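Local coordinates for sterol regulatory element-binding protein cleavage-activating protein (Schizosaccharomyces pombe, PDB 4YHC) that escorts the transcription factor precursor sre1 for processing when sterol or oxygen is low, and is represented here by the WD40 domain of the escort protein, at residues V25-Q30 with V55-R60; P117-N122 with E144-I149; Y302-E307 with L342-H347; G405-W410 with K428-L433. The protein carries 9 engineered substitutions. All coordinates share one frame; numbering follows the deposited sequence.

Contact 1: residues V25-Q30 with V55-R60; sequences VPVHHQ and VVWDLR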
# COMPACT_ATOMS: atom_id res chain seq x y z
N VAL A 25 -9.73 -2.40 -16.60
CA VAL A 25 -10.24 -3.59 -15.92
C VAL A 25 -11.65 -3.74 -16.47
O VAL A 25 -12.33 -2.75 -16.60
CB VAL A 25 -10.31 -3.37 -14.41
CG1 VAL A 25 -11.25 -4.35 -13.77
CG2 VAL A 25 -8.91 -3.42 -13.79
N PRO A 26 -12.07 -4.94 -16.84
CA PRO A 26 -13.32 -5.11 -17.59
C PRO A 26 -14.61 -4.81 -16.84
O PRO A 26 -15.64 -4.72 -17.49
CB PRO A 26 -13.31 -6.58 -18.02
CG PRO A 26 -12.13 -7.21 -17.43
CD PRO A 26 -11.35 -6.21 -16.66
N VAL A 27 -14.56 -4.63 -15.53
CA VAL A 27 -15.75 -4.28 -14.74
C VAL A 27 -15.69 -2.84 -14.26
O VAL A 27 -14.59 -2.29 -14.15
CB VAL A 27 -15.95 -5.30 -13.58
CG1 VAL A 27 -17.09 -4.89 -12.64
CG2 VAL A 27 -16.31 -6.64 -14.18
N HIS A 28 -16.84 -2.21 -14.05
CA HIS A 28 -16.85 -0.85 -13.50
C HIS A 28 -18.08 -0.53 -12.65
O HIS A 28 -18.98 -1.30 -12.54
CB HIS A 28 -16.72 0.17 -14.63
CG HIS A 28 -17.82 0.11 -15.62
ND1 HIS A 28 -19.04 0.74 -15.42
CD2 HIS A 28 -17.90 -0.52 -16.82
CE1 HIS A 28 -19.83 0.49 -16.45
NE2 HIS A 28 -19.16 -0.27 -17.32
N HIS A 29 -18.05 0.63 -12.04
CA HIS A 29 -19.07 1.07 -11.10
C HIS A 29 -19.96 2.08 -11.84
O HIS A 29 -19.56 2.58 -12.89
CB HIS A 29 -18.42 1.81 -9.95
CG HIS A 29 -17.62 0.94 -9.05
ND1 HIS A 29 -18.05 0.57 -7.80
CD2 HIS A 29 -16.38 0.39 -9.20
CE1 HIS A 29 -17.13 -0.19 -7.22
NE2 HIS A 29 -16.09 -0.28 -8.03
N GLN A 30 -21.12 2.38 -11.27
CA GLN A 30 -22.04 3.34 -11.90
C GLN A 30 -21.73 4.73 -11.50
O GLN A 30 -22.05 5.62 -12.25
CB GLN A 30 -23.51 3.03 -11.59
CG GLN A 30 -24.28 2.55 -12.81
CD GLN A 30 -23.73 1.26 -13.35
OE1 GLN A 30 -23.63 0.28 -12.62
NE2 GLN A 30 -23.39 1.24 -14.62
N VAL A 55 -16.72 -3.99 -5.88
CA VAL A 55 -16.25 -4.98 -6.83
C VAL A 55 -14.96 -5.59 -6.27
O VAL A 55 -13.98 -4.84 -5.91
CB VAL A 55 -15.97 -4.35 -8.23
CG1 VAL A 55 -15.40 -5.40 -9.18
CG2 VAL A 55 -17.23 -3.65 -8.82
N VAL A 56 -14.95 -6.90 -6.14
CA VAL A 56 -13.75 -7.57 -5.82
C VAL A 56 -13.29 -8.46 -7.01
O VAL A 56 -14.08 -9.19 -7.63
CB VAL A 56 -13.62 -8.11 -4.37
CG1 VAL A 56 -14.83 -7.86 -3.48
CG2 VAL A 56 -12.87 -9.40 -4.20
N TRP A 57 -12.00 -8.30 -7.32
CA TRP A 57 -11.43 -8.69 -8.63
C TRP A 57 -10.20 -9.49 -8.36
O TRP A 57 -9.36 -9.06 -7.60
CB TRP A 57 -11.13 -7.39 -9.39
CG TRP A 57 -10.41 -7.59 -10.66
CD1 TRP A 57 -9.06 -7.40 -10.90
CD2 TRP A 57 -11.00 -7.98 -11.88
NE1 TRP A 57 -8.80 -7.66 -12.23
CE2 TRP A 57 -9.98 -8.03 -12.84
CE3 TRP A 57 -12.31 -8.29 -12.27
CZ2 TRP A 57 -10.23 -8.37 -14.16
CZ3 TRP A 57 -12.55 -8.66 -13.58
CH2 TRP A 57 -11.52 -8.69 -14.50
N ASP A 58 -10.07 -10.66 -9.01
CA ASP A 58 -8.87 -11.48 -8.96
C ASP A 58 -7.88 -11.01 -10.04
O ASP A 58 -8.12 -11.11 -11.23
CB ASP A 58 -9.20 -12.99 -9.16
CG ASP A 58 -8.01 -13.84 -8.83
OD1 ASP A 58 -6.99 -13.76 -9.57
OD2 ASP A 58 -7.99 -14.48 -7.74
N LEU A 59 -6.78 -10.47 -9.62
CA LEU A 59 -5.87 -9.76 -10.53
C LEU A 59 -5.22 -10.73 -11.55
O LEU A 59 -5.11 -10.42 -12.71
CB LEU A 59 -4.76 -9.17 -9.68
CG LEU A 59 -4.69 -7.68 -9.27
CD1 LEU A 59 -5.81 -6.82 -9.71
CD2 LEU A 59 -4.41 -7.46 -7.81
N ARG A 60 -4.74 -11.87 -11.06
CA ARG A 60 -4.01 -12.78 -11.95
C ARG A 60 -4.95 -13.59 -12.83
O ARG A 60 -4.60 -13.88 -13.96
CB ARG A 60 -3.11 -13.69 -11.15
CG ARG A 60 -2.01 -12.94 -10.39
CD ARG A 60 -1.29 -11.86 -11.23
NE ARG A 60 -0.47 -11.01 -10.36
CZ ARG A 60 0.85 -11.14 -10.21
NH1 ARG A 60 1.55 -12.07 -10.86
NH2 ARG A 60 1.48 -10.30 -9.39
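Val25 to His29 run irregularly past the strand 55-58 in roughly the opposite direction, Val25 lying by Trp57 and His29 by Val55, and the two backbones are joined through side chains alone. A chi1 of 173° swings the Trp57 indole toward the loop, where Val25 CG1 settles over one face, 4.0 Å from the centroid of the six-membered ring and only 11° off its normal. Pro26 crosses the indole at about a right angle; its CD comes to 3.3 Å from Trp57 CH2, a tight fit. Val27 sends its methyls two ways, CG1 to Val55 CG1 at 3.9 Å and CG2 obliquely to Trp57 CZ3. Trp57 and Asp58 form the Trp-Asp pair that gives WD repeats their name, at the end of the third strand of a four-stranded propeller blade, while the loop enters that blade from strand 20-24, which belongs to a neighbouring sheet. The rotation of the buried His29 imidazole is fixed by hydroxyls at both ring nitrogens: Ser53 OG bonds His29 ND1 and Ser47 OG bonds NE2, resembling the His-Ser/Thr part of the hydrogen-bond network of classical WD repeats. Over one face of this imidazole rests Val55 CG2, 3.6 Å from His29 NE2.

Contact 2: residues P117-N122 with E144-I149; sequences PNSKLN and ESSGEI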
# COMPACT_ATOMS: atom_id res chain seq x y z
N PRO A 117 -19.19 7.58 15.73
CA PRO A 117 -19.27 8.52 14.59
C PRO A 117 -19.53 9.95 15.04
O PRO A 117 -20.38 10.12 15.89
CB PRO A 117 -20.46 8.00 13.77
CG PRO A 117 -21.23 7.14 14.70
CD PRO A 117 -20.22 6.54 15.61
N ASN A 118 -18.85 10.96 14.50
CA ASN A 118 -17.99 10.89 13.29
C ASN A 118 -16.55 10.40 13.57
O ASN A 118 -15.59 11.17 13.50
CB ASN A 118 -17.90 12.28 12.60
CG ASN A 118 -19.24 12.97 12.43
OD1 ASN A 118 -19.85 13.41 13.40
ND2 ASN A 118 -19.69 13.11 11.19
N SER A 119 -16.42 9.10 13.86
CA SER A 119 -15.14 8.45 14.03
C SER A 119 -14.74 7.92 12.68
O SER A 119 -15.56 7.36 11.95
CB SER A 119 -15.26 7.32 15.04
OG SER A 119 -13.99 7.02 15.60
N LYS A 120 -13.49 8.16 12.33
CA LYS A 120 -12.86 7.61 11.17
C LYS A 120 -12.21 6.27 11.59
O LYS A 120 -11.56 6.20 12.61
CB LYS A 120 -11.83 8.60 10.63
CG LYS A 120 -12.36 9.53 9.55
CD LYS A 120 -13.44 10.52 10.02
CE LYS A 120 -14.24 11.06 8.84
NZ LYS A 120 -14.67 12.48 8.96
N LEU A 121 -12.39 5.24 10.78
CA LEU A 121 -11.81 3.92 11.06
C LEU A 121 -10.66 3.54 10.16
O LEU A 121 -10.70 3.80 8.96
CB LEU A 121 -12.86 2.84 10.87
CG LEU A 121 -14.08 2.84 11.76
CD1 LEU A 121 -14.68 1.44 11.67
CD2 LEU A 121 -13.76 3.20 13.21
N ASN A 122 -9.68 2.86 10.73
CA ASN A 122 -8.75 2.07 9.94
C ASN A 122 -8.85 0.64 10.43
O ASN A 122 -8.87 0.46 11.64
CB ASN A 122 -7.37 2.62 10.13
CG ASN A 122 -6.41 2.15 9.07
OD1 ASN A 122 -6.82 1.61 8.03
ND2 ASN A 122 -5.12 2.34 9.33
N GLU A 144 -9.63 3.76 15.71
CA GLU A 144 -10.45 4.96 15.60
C GLU A 144 -9.62 6.21 15.73
O GLU A 144 -8.69 6.28 16.50
CB GLU A 144 -11.53 4.98 16.66
CG GLU A 144 -12.63 3.97 16.44
CD GLU A 144 -13.64 4.01 17.56
OE1 GLU A 144 -14.30 5.09 17.70
OE2 GLU A 144 -13.75 2.99 18.31
N SER A 145 -9.95 7.20 14.94
CA SER A 145 -9.18 8.46 15.03
C SER A 145 -9.23 9.08 16.43
O SER A 145 -8.35 9.84 16.80
CB SER A 145 -9.71 9.43 14.02
OG SER A 145 -11.10 9.23 13.96
N SER A 146 -10.26 8.68 17.18
CA SER A 146 -10.46 9.06 18.58
C SER A 146 -9.31 8.60 19.48
O SER A 146 -9.09 9.18 20.53
CB SER A 146 -11.81 8.49 19.08
OG SER A 146 -11.73 7.09 19.38
N GLY A 147 -8.56 7.58 19.09
CA GLY A 147 -7.51 7.06 19.94
C GLY A 147 -7.85 5.72 20.53
O GLY A 147 -7.05 5.14 21.22
N GLU A 148 -9.02 5.21 20.19
CA GLU A 148 -9.50 3.89 20.58
C GLU A 148 -8.99 2.80 19.62
O GLU A 148 -9.07 2.98 18.41
CB GLU A 148 -11.02 3.96 20.53
CG GLU A 148 -11.77 3.21 21.59
CD GLU A 148 -12.93 4.04 22.15
OE1 GLU A 148 -13.13 5.19 21.67
OE2 GLU A 148 -13.63 3.53 23.07
N ILE A 149 -8.45 1.71 20.14
CA ILE A 149 -8.07 0.57 19.35
C ILE A 149 -8.73 -0.66 19.93
O ILE A 149 -8.45 -1.03 21.09
CB ILE A 149 -6.56 0.33 19.40
CG1 ILE A 149 -5.83 1.51 18.84
CG2 ILE A 149 -6.19 -0.91 18.61
CD1 ILE A 149 -4.36 1.45 19.11
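Leu121 and Glu144 form an antiparallel, non-hydrogen-bonded pair where the first two strands of a four-stranded β-propeller blade, 121-127 and 136-144, meet, in the predicted third WD repeat. Glu144 also begins a type I turn that ends at Gly147 and leads the second strand into the third; Gly147 N binds Glu144 O, and Glu144 N closes on Glu148 O. Lys120 and Ser145 hold the incoming loop against this turn with two bonds. The amide of Ser145 donates to Lys120 O at 3.0 Å, in the carbonyl plane, while Lys120 N donates to Ser145 OG at 3.1 Å. That second bond depends on chi1 of 37°, which sets OG between the backbone N and the carbonyl carbon of Ser145, facing the loop. Lys120 O also receives a CA-H contact from Glu144, with its CA 3.4 Å away. Ser119 OG approaches Glu144 OE1, but the carboxylate oxygen is less surely placed, so this bond is doubtful. Outside the pair, Lys78 NZ bonds Ser119 O, tying the loop to the residue just ahead of strand 79-82, the first strand of the preceding blade. Leu121 and Glu144 run alongside each other on one face of the sheet, and Leu121 CD2 sits 3.5 Å from Glu144 CG.

Contact 3: residues Y302-E307 with L342-H347; sequences YYYGNE and LQENIH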
# COMPACT_ATOMS: atom_id res chain seq x y z
N TYR A 302 12.16 9.73 -4.29
CA TYR A 302 13.56 9.61 -4.02
C TYR A 302 13.91 8.13 -4.09
O TYR A 302 13.22 7.29 -3.44
CB TYR A 302 13.86 10.12 -2.63
CG TYR A 302 14.00 11.61 -2.48
CD1 TYR A 302 13.03 12.47 -2.93
CD2 TYR A 302 15.10 12.15 -1.82
CE1 TYR A 302 13.13 13.84 -2.75
CE2 TYR A 302 15.23 13.53 -1.65
CZ TYR A 302 14.24 14.35 -2.12
OH TYR A 302 14.35 15.66 -1.89
N TYR A 303 14.89 7.83 -4.90
CA TYR A 303 15.40 6.48 -5.14
C TYR A 303 16.86 6.40 -4.68
O TYR A 303 17.74 7.23 -5.12
CB TYR A 303 15.30 6.16 -6.63
CG TYR A 303 15.95 4.85 -7.01
CD1 TYR A 303 15.26 3.62 -6.84
CD2 TYR A 303 17.22 4.82 -7.55
CE1 TYR A 303 15.87 2.41 -7.19
CE2 TYR A 303 17.83 3.64 -7.93
CZ TYR A 303 17.12 2.43 -7.76
OH TYR A 303 17.74 1.26 -8.09
N TYR A 304 17.14 5.43 -3.82
CA TYR A 304 18.48 5.21 -3.30
C TYR A 304 19.00 3.84 -3.74
O TYR A 304 18.34 2.83 -3.53
CB TYR A 304 18.50 5.27 -1.78
CG TYR A 304 17.90 6.51 -1.17
CD1 TYR A 304 16.55 6.58 -0.87
CD2 TYR A 304 18.69 7.62 -0.88
CE1 TYR A 304 16.00 7.71 -0.30
CE2 TYR A 304 18.14 8.75 -0.32
CZ TYR A 304 16.80 8.79 -0.03
OH TYR A 304 16.25 9.92 0.53
N GLY A 305 20.19 3.82 -4.33
CA GLY A 305 20.83 2.56 -4.66
C GLY A 305 21.52 2.50 -6.01
O GLY A 305 21.21 3.26 -6.92
N ASN A 306 22.48 1.59 -6.11
CA ASN A 306 23.16 1.32 -7.37
C ASN A 306 22.43 0.23 -8.14
O ASN A 306 22.78 -0.09 -9.27
CB ASN A 306 24.61 0.90 -7.11
CG ASN A 306 25.33 1.83 -6.16
OD1 ASN A 306 24.70 2.64 -5.48
ND2 ASN A 306 26.65 1.72 -6.10
N GLU A 307 21.41 -0.34 -7.50
CA GLU A 307 20.54 -1.34 -8.12
C GLU A 307 21.07 -2.77 -7.99
O GLU A 307 22.21 -2.99 -7.57
CB GLU A 307 20.26 -1.00 -9.58
CG GLU A 307 19.39 -2.02 -10.31
CD GLU A 307 18.12 -2.36 -9.56
OE1 GLU A 307 17.33 -3.18 -10.07
OE2 GLU A 307 17.90 -1.80 -8.46
N LEU A 342 25.02 5.62 -0.30
CA LEU A 342 23.89 5.42 -1.22
C LEU A 342 23.77 6.59 -2.17
O LEU A 342 23.85 7.72 -1.74
CB LEU A 342 22.60 5.33 -0.41
CG LEU A 342 22.44 3.92 0.20
CD1 LEU A 342 21.38 3.94 1.28
CD2 LEU A 342 22.15 2.94 -0.93
N GLN A 343 23.52 6.33 -3.45
CA GLN A 343 23.23 7.42 -4.40
C GLN A 343 21.72 7.72 -4.46
O GLN A 343 20.92 6.83 -4.52
CB GLN A 343 23.74 7.02 -5.79
CG GLN A 343 24.96 6.13 -5.73
CD GLN A 343 25.99 6.45 -6.79
OE1 GLN A 343 26.92 7.21 -6.54
NE2 GLN A 343 25.81 5.88 -7.97
N GLU A 344 21.36 8.99 -4.48
CA GLU A 344 20.02 9.48 -4.36
C GLU A 344 19.62 10.13 -5.67
O GLU A 344 20.35 10.97 -6.18
CB GLU A 344 19.94 10.48 -3.25
CG GLU A 344 18.95 11.62 -3.48
CD GLU A 344 19.15 12.76 -2.49
OE1 GLU A 344 19.26 13.96 -2.90
OE2 GLU A 344 19.21 12.45 -1.28
N ASN A 345 18.51 9.69 -6.23
CA ASN A 345 18.02 10.18 -7.49
C ASN A 345 16.57 10.63 -7.22
O ASN A 345 15.85 9.92 -6.55
CB ASN A 345 18.07 9.07 -8.53
CG ASN A 345 19.50 8.76 -8.97
OD1 ASN A 345 20.19 9.62 -9.56
ND2 ASN A 345 19.96 7.54 -8.70
N ILE A 346 16.21 11.80 -7.72
CA ILE A 346 14.98 12.45 -7.37
C ILE A 346 14.19 12.69 -8.64
O ILE A 346 14.70 13.18 -9.64
CB ILE A 346 15.27 13.81 -6.70
CG1 ILE A 346 16.08 13.61 -5.45
CG2 ILE A 346 14.00 14.57 -6.34
CD1 ILE A 346 16.54 14.93 -4.84
N HIS A 347 12.93 12.34 -8.62
CA HIS A 347 12.08 12.55 -9.76
C HIS A 347 10.87 13.29 -9.21
O HIS A 347 10.15 12.77 -8.30
CB HIS A 347 11.67 11.20 -10.34
CG HIS A 347 10.80 11.29 -11.55
ND1 HIS A 347 11.29 11.64 -12.79
CD2 HIS A 347 9.46 11.15 -11.70
CE1 HIS A 347 10.29 11.71 -13.65
NE2 HIS A 347 9.18 11.41 -13.02
O HOH W 1 18.08 11.76 1.18
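Leu342 meets Gly305 as the second segment comes in: its CD2 lies 4.0 Å from Gly305 CA, and its CB faces Tyr304 CB. Gln343 follows with its carbonyl O, which accepts from Gly305 N at 3.1 Å, in the carbonyl plane, and takes a CA-H contact from Tyr304; the Gln343 and Asn306 side chains cross at about a right angle, Gln343 CG meeting Asn306 OD1 at 3.5 Å. Glu344 opens the regular antiparallel pairing of strands 299-304 and 344-349, in the branched sheet of the WD40 domain, opposite Tyr304. Its CB rests against Tyr304 CE2, and the extended chain carries OE2 to a water, 2.8 Å away, that accepts from Tyr304 OH. Asn345 faces Tyr303 in a hydrogen-bonded pair, N to O both ways at 2.8 Å, and brings ND2 to the edge of the Tyr303 ring. Ile346 lies alongside Tyr302, CG1 3.8 Å from the ring centroid and 6° off the normal; CG1 beside the backbone N (chi1 -60°) turns that branch over the face. Phe289 of strand 281-292 in the same sheet and Phe258 of strand 253-259 meet the Tyr304 ring. The bridging water's hydrogen bond to OE2 probably eases the charge of Glu344 beside the Tyr302 and Tyr304 rings.

Contact 4: residues G405-W410 with K428-L433; sequences GETQVW and KMYNSL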
# COMPACT_ATOMS: atom_id res chain seq x y z
N GLY A 405 -20.79 13.63 -26.78
CA GLY A 405 -19.65 12.90 -26.25
C GLY A 405 -18.36 13.61 -26.60
O GLY A 405 -18.36 14.56 -27.38
N GLU A 406 -17.24 13.17 -26.04
CA GLU A 406 -15.98 13.84 -26.32
C GLU A 406 -14.79 12.90 -26.48
O GLU A 406 -14.74 11.80 -25.92
CB GLU A 406 -15.67 14.92 -25.27
CG GLU A 406 -15.60 14.43 -23.85
CD GLU A 406 -15.24 15.55 -22.88
OE1 GLU A 406 -14.02 15.83 -22.71
OE2 GLU A 406 -16.16 16.16 -22.28
N THR A 407 -13.83 13.43 -27.22
CA THR A 407 -12.61 12.77 -27.54
C THR A 407 -11.52 13.38 -26.63
O THR A 407 -11.47 14.59 -26.47
CB THR A 407 -12.28 12.99 -29.04
OG1 THR A 407 -13.21 12.22 -29.83
CG2 THR A 407 -10.91 12.57 -29.36
N GLN A 408 -10.72 12.52 -26.00
CA GLN A 408 -9.70 12.94 -25.06
C GLN A 408 -8.38 12.35 -25.44
O GLN A 408 -8.30 11.20 -25.89
CB GLN A 408 -10.06 12.47 -23.64
CG GLN A 408 -11.31 13.05 -23.04
CD GLN A 408 -11.84 12.28 -21.83
OE1 GLN A 408 -11.32 11.22 -21.45
NE2 GLN A 408 -12.91 12.77 -21.25
N VAL A 409 -7.31 13.10 -25.26
CA VAL A 409 -6.01 12.58 -25.46
C VAL A 409 -5.40 12.47 -24.07
O VAL A 409 -5.41 13.49 -23.33
CB VAL A 409 -5.12 13.49 -26.29
CG1 VAL A 409 -3.78 12.84 -26.46
CG2 VAL A 409 -5.72 13.71 -27.70
N TRP A 410 -4.89 11.29 -23.74
CA TRP A 410 -4.16 11.05 -22.44
C TRP A 410 -2.72 10.74 -22.70
O TRP A 410 -2.34 10.25 -23.82
CB TRP A 410 -4.82 9.91 -21.70
CG TRP A 410 -6.20 10.18 -21.26
CD1 TRP A 410 -7.31 10.17 -22.03
CD2 TRP A 410 -6.64 10.47 -19.92
NE1 TRP A 410 -8.43 10.50 -21.25
CE2 TRP A 410 -8.04 10.60 -19.95
CE3 TRP A 410 -5.97 10.57 -18.69
CZ2 TRP A 410 -8.78 10.92 -18.82
CZ3 TRP A 410 -6.73 10.83 -17.52
CH2 TRP A 410 -8.12 11.03 -17.61
N LYS A 428 -5.49 8.10 -27.23
CA LYS A 428 -6.66 8.89 -27.62
C LYS A 428 -7.93 8.09 -27.43
O LYS A 428 -8.02 6.99 -27.95
CB LYS A 428 -6.56 9.33 -29.08
CG LYS A 428 -7.77 10.09 -29.52
CD LYS A 428 -7.85 10.28 -31.04
CE LYS A 428 -7.09 11.50 -31.57
NZ LYS A 428 -7.78 12.11 -32.78
N MET A 429 -8.89 8.64 -26.71
CA MET A 429 -10.15 7.96 -26.41
C MET A 429 -11.29 8.68 -27.15
O MET A 429 -11.59 9.88 -26.87
CB MET A 429 -10.47 8.01 -24.90
CG MET A 429 -9.45 7.30 -23.98
SD MET A 429 -10.04 7.31 -22.26
CE MET A 429 -8.71 6.51 -21.38
N TYR A 430 -11.89 7.95 -28.08
CA TYR A 430 -12.95 8.51 -28.93
C TYR A 430 -14.27 8.27 -28.26
O TYR A 430 -14.59 7.16 -27.94
CB TYR A 430 -12.95 7.84 -30.31
CG TYR A 430 -13.93 8.52 -31.19
CD1 TYR A 430 -13.62 9.74 -31.77
CD2 TYR A 430 -15.19 8.01 -31.37
CE1 TYR A 430 -14.53 10.39 -32.57
CE2 TYR A 430 -16.12 8.65 -32.18
CZ TYR A 430 -15.78 9.84 -32.78
OH TYR A 430 -16.68 10.50 -33.57
N ASN A 431 -15.02 9.32 -28.02
CA ASN A 431 -16.24 9.23 -27.23
C ASN A 431 -16.05 8.67 -25.79
O ASN A 431 -16.78 7.76 -25.30
CB ASN A 431 -17.29 8.43 -27.95
CG ASN A 431 -18.67 8.86 -27.54
OD1 ASN A 431 -18.85 10.00 -27.08
ND2 ASN A 431 -19.64 7.97 -27.66
N SER A 432 -15.01 9.21 -25.15
CA SER A 432 -14.70 8.83 -23.78
C SER A 432 -15.88 8.99 -22.83
O SER A 432 -16.55 10.00 -22.82
CB SER A 432 -13.52 9.64 -23.25
OG SER A 432 -13.25 9.32 -21.88
N LEU A 433 -16.11 8.01 -21.98
CA LEU A 433 -17.02 8.19 -20.85
C LEU A 433 -16.32 8.64 -19.53
O LEU A 433 -16.89 8.55 -18.45
CB LEU A 433 -17.75 6.88 -20.62
CG LEU A 433 -18.95 6.64 -21.52
CD1 LEU A 433 -18.81 7.22 -22.92
CD2 LEU A 433 -19.24 5.16 -21.55
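The β-hairpin of strands 406-416 and 421-432 in the five-stranded sheet reaches its open end here, where strand 421-432 turns a corner through a type II turn from Met429 to Ser432. Gln408 and Met429 form a hydrogen-bonded antiparallel pair: Met429 N donates to Gln408 O at 2.8 Å, nearly straight at 172°, and Gln408 N returns to Met429 O. Next to them Val409 stands opposite Lys428 in a non-hydrogen-bonded pair, and Lys428 CG touches Thr407 CG2. Past the corner Ser432 N makes a weak, bent bond to Glu406 O. The extended chain of Gln408 (chi2 164°) carries OE1 between two donors, Ser432 OG at 2.7 Å and Trp410 NE1 at 3.0 Å. They come from opposite faces of the amide plane, Ser432 OG standing 62° out of it, and the tryptophan keeps OE1 within its own ring plane. Met429 crosses the same indole obliquely, its CE over the face at 4.1 Å from the centroid of the five-membered ring and its SD 3.7 Å from Trp410 NE1, a Met-aromatic contact. Gln408 NE2 and Ser432 OG are also bonded to the backbone of Ile434. With both ends of its amide held, Gln408 is fixed in rotation and couples Ser432, past the turn, with the indole and Ile434 in one polar network beside an indole face covered by the Met429 methyl.

In the fold
The four contacts come one after another along the chain, none nested in another. Contact 1 packs the loop leading into the first predicted WD repeat on that repeat's sheet; contact 2 lies in the third, in a separate four-stranded sheet, and their centres are 29 Å apart. Contact 3 pairs two strands of the branched sheet on the opposite side of the chain's centre from both, its centre 35 Å from that of contact 1 and 37 Å from that of contact 2. Contact 4 joins the two hairpin strands of the five-stranded sheet and comes nearest to contact 1, about 7 Å between nearest atoms. Together they sample the propeller-like WD40 domain, most of which probably takes part in binding sre1.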